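Elongation factor G (PDB 2DY1) binds GTP together with a magnesium ion and, as an elongation factor G, probably acts as a GTPase in the translocation step of protein synthesis. Local coordinates at residues A[25-30]-A[34-39]; A[325-330]-A[336-341]. One frame throughout, in Å; residues are numbered along the deposited sequence.

Contact 1: residues A[25-30]-A[34-39]; sequences LTEALL and GAKERR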
loop_
_atom_site.group_PDB
_atom_site.type_symbol
_atom_site.label_atom_id
_atom_site.label_comp_id
_atom_site.label_asym_id
_atom_site.label_seq_id
_atom_site.Cartn_x
_atom_site.Cartn_y
_atom_site.Cartn_z
ATOM N N LEU A 25 4.502 11.409 -19.707
ATOM C CA LEU A 25 5.911 11.352 -20.054
ATOM C C LEU A 25 6.223 9.979 -20.662
ATOM O O LEU A 25 6.965 9.857 -21.643
ATOM C CB LEU A 25 6.750 11.567 -18.795
ATOM C CG LEU A 25 8.246 11.760 -18.970
ATOM C CD1 LEU A 25 8.524 12.964 -19.887
ATOM C CD2 LEU A 25 8.844 11.993 -17.580
ATOM N N THR A 26 5.637 8.944 -20.067
ATOM C CA THR A 26 5.848 7.572 -20.544
ATOM C C THR A 26 5.365 7.454 -21.988
ATOM O O THR A 26 6.041 6.880 -22.842
ATOM C CB THR A 26 5.098 6.575 -19.627
ATOM O OG1 THR A 26 5.622 6.681 -18.292
ATOM C CG2 THR A 26 5.266 5.133 -20.123
ATOM N N GLU A 27 4.170 7.992 -22.258
ATOM C CA GLU A 27 3.617 8.000 -23.617
ATOM C C GLU A 27 4.560 8.710 -24.588
ATOM O O GLU A 27 4.793 8.238 -25.691
ATOM C CB GLU A 27 2.275 8.743 -23.662
ATOM C CG GLU A 27 1.023 7.923 -23.429
ATOM C CD GLU A 27 0.926 6.708 -24.342
ATOM O OE1 GLU A 27 1.180 5.635 -23.806
ATOM O OE2 GLU A 27 0.614 6.819 -25.550
ATOM N N ALA A 28 5.101 9.852 -24.168
ATOM C CA ALA A 28 6.010 10.617 -25.021
ATOM C C ALA A 28 7.280 9.824 -25.318
ATOM O O ALA A 28 7.776 9.851 -26.441
ATOM C CB ALA A 28 6.361 11.976 -24.357
ATOM N N LEU A 29 7.796 9.120 -24.315
ATOM C CA LEU A 29 8.992 8.301 -24.513
ATOM C C LEU A 29 8.687 7.139 -25.478
ATOM O O LEU A 29 9.508 6.805 -26.368
ATOM C CB LEU A 29 9.481 7.775 -23.158
ATOM C CG LEU A 29 10.182 8.812 -22.276
ATOM C CD1 LEU A 29 10.169 8.401 -20.821
ATOM C CD2 LEU A 29 11.621 8.992 -22.795
ATOM N N LEU A 30 7.512 6.517 -25.339
ATOM C CA LEU A 30 7.159 5.413 -26.245
ATOM C C LEU A 30 7.021 5.934 -27.686
ATOM O O LEU A 30 7.501 5.307 -28.651
ATOM C CB LEU A 30 5.841 4.758 -25.798
ATOM C CG LEU A 30 5.964 3.927 -24.514
ATOM C CD1 LEU A 30 4.586 3.601 -23.938
ATOM C CD2 LEU A 30 6.723 2.628 -24.831
ATOM N N GLY A 34 9.767 5.454 -31.019
ATOM C CA GLY A 34 9.190 4.671 -32.101
ATOM C C GLY A 34 8.497 3.388 -31.693
ATOM O O GLY A 34 8.168 2.567 -32.564
ATOM N N ALA A 35 8.264 3.206 -30.390
ATOM C CA ALA A 35 7.593 1.997 -29.890
ATOM C C ALA A 35 6.118 1.961 -30.273
ATOM O O ALA A 35 5.497 0.884 -30.282
ATOM C CB ALA A 35 7.740 1.895 -28.379
ATOM N N LYS A 36 5.546 3.122 -30.569
ATOM C CA LYS A 36 4.146 3.194 -30.991
ATOM C C LYS A 36 3.949 4.375 -31.950
ATOM O O LYS A 36 4.673 5.371 -31.871
ATOM C CB LYS A 36 3.212 3.292 -29.766
ATOM C CG LYS A 36 3.274 4.585 -28.980
ATOM C CD LYS A 36 2.508 4.458 -27.641
ATOM C CE LYS A 36 1.014 4.196 -27.871
ATOM N NZ LYS A 36 0.230 4.260 -26.597
ATOM N N GLU A 37 2.980 4.243 -32.864
ATOM C CA GLU A 37 2.694 5.273 -33.887
ATOM C C GLU A 37 2.390 6.680 -33.413
ATOM O O GLU A 37 2.859 7.662 -33.990
ATOM C CB GLU A 37 1.505 4.880 -34.816
ATOM C CG GLU A 37 1.834 4.387 -36.181
ATOM C CD GLU A 37 2.871 5.212 -36.966
ATOM O OE1 GLU A 37 2.540 6.283 -37.520
ATOM O OE2 GLU A 37 4.018 4.744 -37.018
ATOM N N ARG A 38 1.542 6.786 -32.402
ATOM C CA ARG A 38 1.136 8.092 -31.923
ATOM C C ARG A 38 1.159 8.177 -30.423
ATOM O O ARG A 38 1.038 7.163 -29.731
ATOM C CB ARG A 38 -0.277 8.404 -32.442
ATOM C CG ARG A 38 -1.196 7.184 -32.482
ATOM C CD ARG A 38 -2.584 7.525 -33.009
ATOM N NE ARG A 38 -2.542 8.125 -34.341
ATOM C CZ ARG A 38 -3.617 8.522 -35.016
ATOM N NH1 ARG A 38 -4.826 8.382 -34.485
ATOM N NH2 ARG A 38 -3.485 9.063 -36.219
ATOM N N ARG A 39 1.355 9.384 -29.914
ATOM C CA ARG A 39 1.346 9.573 -28.481
ATOM C C ARG A 39 -0.123 9.562 -28.080
ATOM O O ARG A 39 -0.908 10.380 -28.578
ATOM C CB ARG A 39 1.948 10.929 -28.102
ATOM C CG ARG A 39 2.168 11.138 -26.581
ATOM C CD ARG A 39 2.478 12.565 -26.255
ATOM N NE ARG A 39 1.361 13.306 -25.669
ATOM C CZ ARG A 39 0.996 14.544 -25.960
ATOM N NH1 ARG A 39 1.651 15.204 -26.885
ATOM N NH2 ARG A 39 -0.027 15.087 -25.329
#
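E27 and K36 join the helix 22-32 to the loop that leaves it, in the GTP-binding domain, where this helix follows the P-loop. The turn between them is a Schellman motif: G34, with positive phi, is the first residue to leave the helical conformation. E27 comes first along the helix. Its chain bends at chi2, and the carboxylate meets the ammonium group of K36, the two side chains crossing at about a right angle. NZ of K36 sits 2.8 Å from OE2 of E27, on the syn lone pair, and makes a second, weak bond of 3.3 Å to OE1. Both oxygens have further partners: the amide of G40 donates to OE2 and that of T48 to OE1, so four bonds grip this buried carboxylate and limit its rotation, while K36 NZ also bonds OG1 of T48. Lower down, CB of E27 touches CG of R39 at 3.8 Å. CG of R39 lies opposite its own backbone N (chi1 -172°), which lays the aliphatic part of the arginine past E27 and A28, with CB of A28 4.4 Å from CD of R39. The guanidinium ends near E256, a GTP-binding residue, with which it forms a long, weak ion pair. One turn on, L30 closes the contact in two ways. Its CB rests against CD of K36 at 3.8 Å, and its branch CD2 packs on the methyl of A35; the L30 side chain also touches A67 and L69 of strand 65-71. Its carbonyl takes the amide of A35: the N of A35 lies 2.8 Å from O of L30, nearly along the C=O axis (162°), though the hydrogen bond is bent, with an N-H...O angle of 132°.

Contact 2: residues A[325-330]-A[336-341]; sequences LPHLYV and LLEVEE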
loop_
_atom_site.group_PDB
_atom_site.type_symbol
_atom_site.label_atom_id
_atom_site.label_comp_id
_atom_site.label_asym_id
_atom_site.label_seq_id
_atom_site.Cartn_x
_atom_site.Cartn_y
_atom_site.Cartn_z
ATOM N N LEU A 325 10.412 -21.535 -18.867
ATOM C CA LEU A 325 10.053 -20.391 -19.711
ATOM C C LEU A 325 10.327 -20.735 -21.167
ATOM O O LEU A 325 11.332 -20.333 -21.733
ATOM C CB LEU A 325 10.892 -19.173 -19.294
ATOM C CG LEU A 325 10.730 -18.683 -17.845
ATOM C CD1 LEU A 325 11.671 -17.519 -17.566
ATOM C CD2 LEU A 325 9.288 -18.260 -17.608
ATOM N N PRO A 326 9.424 -21.505 -21.794
ATOM C CA PRO A 326 9.621 -21.882 -23.194
ATOM C C PRO A 326 9.670 -20.680 -24.132
ATOM O O PRO A 326 10.338 -20.713 -25.173
ATOM C CB PRO A 326 8.449 -22.835 -23.463
ATOM C CG PRO A 326 7.400 -22.376 -22.505
ATOM C CD PRO A 326 8.186 -22.081 -21.249
ATOM N N HIS A 327 8.970 -19.617 -23.748
ATOM C CA HIS A 327 8.968 -18.379 -24.521
ATOM C C HIS A 327 9.226 -17.237 -23.551
ATOM O O HIS A 327 8.780 -17.269 -22.397
ATOM C CB HIS A 327 7.615 -18.153 -25.208
ATOM C CG HIS A 327 7.261 -19.206 -26.209
ATOM N ND1 HIS A 327 7.731 -19.192 -27.505
ATOM C CD2 HIS A 327 6.523 -20.335 -26.088
ATOM C CE1 HIS A 327 7.303 -20.270 -28.137
ATOM N NE2 HIS A 327 6.570 -20.981 -27.299
ATOM N N LEU A 328 9.975 -16.247 -24.011
ATOM C CA LEU A 328 10.276 -15.075 -23.198
ATOM C C LEU A 328 9.496 -13.911 -23.787
ATOM O O LEU A 328 9.504 -13.723 -24.999
ATOM C CB LEU A 328 11.769 -14.749 -23.257
ATOM C CG LEU A 328 12.706 -15.864 -22.759
ATOM C CD1 LEU A 328 14.137 -15.399 -22.881
ATOM C CD2 LEU A 328 12.392 -16.228 -21.307
ATOM N N TYR A 329 8.823 -13.140 -22.928
ATOM C CA TYR A 329 8.058 -11.986 -23.403
ATOM C C TYR A 329 8.348 -10.769 -22.555
ATOM O O TYR A 329 8.468 -10.892 -21.337
ATOM C CB TYR A 329 6.550 -12.223 -23.278
ATOM C CG TYR A 329 6.015 -13.429 -23.991
ATOM C CD1 TYR A 329 5.698 -13.372 -25.339
ATOM C CD2 TYR A 329 5.845 -14.631 -23.315
ATOM C CE1 TYR A 329 5.220 -14.501 -26.007
ATOM C CE2 TYR A 329 5.368 -15.754 -23.963
ATOM C CZ TYR A 329 5.061 -15.678 -25.310
ATOM O OH TYR A 329 4.591 -16.801 -25.947
ATOM N N VAL A 330 8.442 -9.615 -23.204
ATOM C CA VAL A 330 8.631 -8.345 -22.508
ATOM C C VAL A 330 7.273 -7.664 -22.634
ATOM O O VAL A 330 6.687 -7.621 -23.717
ATOM C CB VAL A 330 9.696 -7.470 -23.179
ATOM C CG1 VAL A 330 9.609 -6.069 -22.637
ATOM C CG2 VAL A 330 11.111 -8.037 -22.906
ATOM N N LEU A 336 2.208 -8.478 -24.760
ATOM C CA LEU A 336 3.403 -9.267 -24.441
ATOM C C LEU A 336 4.145 -9.431 -25.755
ATOM O O LEU A 336 3.595 -9.967 -26.723
ATOM C CB LEU A 336 3.036 -10.635 -23.868
ATOM C CG LEU A 336 2.425 -10.664 -22.468
ATOM C CD1 LEU A 336 2.185 -12.101 -22.037
ATOM C CD2 LEU A 336 3.366 -9.961 -21.495
ATOM N N LEU A 337 5.388 -8.955 -25.797
ATOM C CA LEU A 337 6.192 -9.011 -27.015
ATOM C C LEU A 337 7.260 -10.093 -26.861
ATOM O O LEU A 337 8.057 -10.048 -25.933
ATOM C CB LEU A 337 6.865 -7.645 -27.246
ATOM C CG LEU A 337 5.947 -6.427 -27.035
ATOM C CD1 LEU A 337 6.739 -5.136 -27.122
ATOM C CD2 LEU A 337 4.840 -6.443 -28.065
ATOM N N GLU A 338 7.291 -11.056 -27.780
ATOM C CA GLU A 338 8.260 -12.132 -27.652
ATOM C C GLU A 338 9.682 -11.685 -27.986
ATOM O O GLU A 338 9.917 -10.909 -28.922
ATOM C CB GLU A 338 7.850 -13.336 -28.518
ATOM C CG GLU A 338 8.745 -14.542 -28.276
ATOM C CD GLU A 338 8.146 -15.861 -28.736
ATOM O OE1 GLU A 338 7.131 -15.861 -29.467
ATOM O OE2 GLU A 338 8.707 -16.908 -28.358
ATOM N N VAL A 339 10.630 -12.151 -27.184
ATOM C CA VAL A 339 12.028 -11.824 -27.388
ATOM C C VAL A 339 12.812 -13.126 -27.383
ATOM O O VAL A 339 12.318 -14.140 -26.915
ATOM C CB VAL A 339 12.580 -10.869 -26.307
ATOM C CG1 VAL A 339 11.833 -9.530 -26.399
ATOM C CG2 VAL A 339 12.458 -11.476 -24.912
ATOM N N GLU A 340 14.027 -13.084 -27.909
ATOM C CA GLU A 340 14.842 -14.284 -27.990
ATOM C C GLU A 340 15.891 -14.410 -26.893
ATOM O O GLU A 340 16.609 -15.410 -26.847
ATOM C CB GLU A 340 15.502 -14.373 -29.367
ATOM C CG GLU A 340 14.502 -14.370 -30.517
ATOM C CD GLU A 340 13.344 -15.336 -30.301
ATOM O OE1 GLU A 340 13.599 -16.541 -30.074
ATOM O OE2 GLU A 340 12.174 -14.889 -30.360
ATOM N N GLU A 341 15.994 -13.404 -26.026
ATOM C CA GLU A 341 16.920 -13.462 -24.907
ATOM C C GLU A 341 16.518 -12.378 -23.934
ATOM O O GLU A 341 15.827 -11.437 -24.313
ATOM C CB GLU A 341 18.365 -13.215 -25.347
ATOM C CG GLU A 341 18.634 -11.801 -25.836
ATOM C CD GLU A 341 20.076 -11.602 -26.282
ATOM O OE1 GLU A 341 20.948 -12.402 -25.866
ATOM O OE2 GLU A 341 20.338 -10.639 -27.036
HETATM O O HOH W 1 10.884 -16.645 -26.746
HETATM O O HOH W 2 4.603 -16.717 -28.649
#
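H327 and E338 meet at the end of a beta hairpin away from its turn, with the imidazole and carboxylate planes 77° apart. ND1 of H327 donates to OE2 of E338 at 2.6 Å; the oxygen lies near the ring plane, at its edge, and is approached on its syn side but 30° out of the carboxylate plane. E338 gets there because its CG points away from its own backbone N (chi1 -173°) and the chain then runs extended, bringing its end toward 325-330. One water accepts from N of L328 and lies within hydrogen-bonding distance of OE2 of E338 and O of V339; a second joins OE1 of E338 to OH of Y329, lying in the plane of the tyrosine ring at its edge. CE1 of Y329 touches CB of E338 at 3.8 Å; CB of Y329 meets CB of L336 at 3.9 Å, those two side chains crossing at about a right angle. With an alanine here in place of Y329, CB of E338 is likely to lose its ring neighbour and the second water its hydroxyl partner, leaving the carboxylate less firmly held. On the other face of the hairpin V330 and V339 cross with CG2 of V330 3.9 Å from CG1 of V339, and CG2 of V339 lies 3.7 Å from CB of L328. Between the two faces, V330 and L337 form an antiparallel hydrogen-bonded pair, each N 2.8 Å from the other's O, and Y329 with E338 is the adjoining non-hydrogen-bonded pair. Strands 323-332 and 335-343 are the inner two of a four-stranded antiparallel sheet in domain 2, flanked by strands 314-316 and 309-310; V330 packs on F346, L328 on P312, and E341 forms a salt bridge with R309.

How the contacts relate
The two contacts share no element and lie in different domains: contact 1 in the GTP-binding domain, contact 2 in domain 2, with centres 21 Å apart and nearest atoms about 7 Å apart. Contact 1 is partly buried, its helix residues covered by the rest of the domain and its loop partners nearer the surface; contact 2 is largely a surface hairpin, with L328 and V330 buried. Both pair a glutamate with a basic side chain, yet differently. In contact 1 the carboxylate is buried and backed by backbone amides, and R39 of the same contact comes near the nucleotide; in contact 2 it is exposed, shared with waters, and lies far from the nucleotide site, while strand pairing supplies the regular backbone bonds.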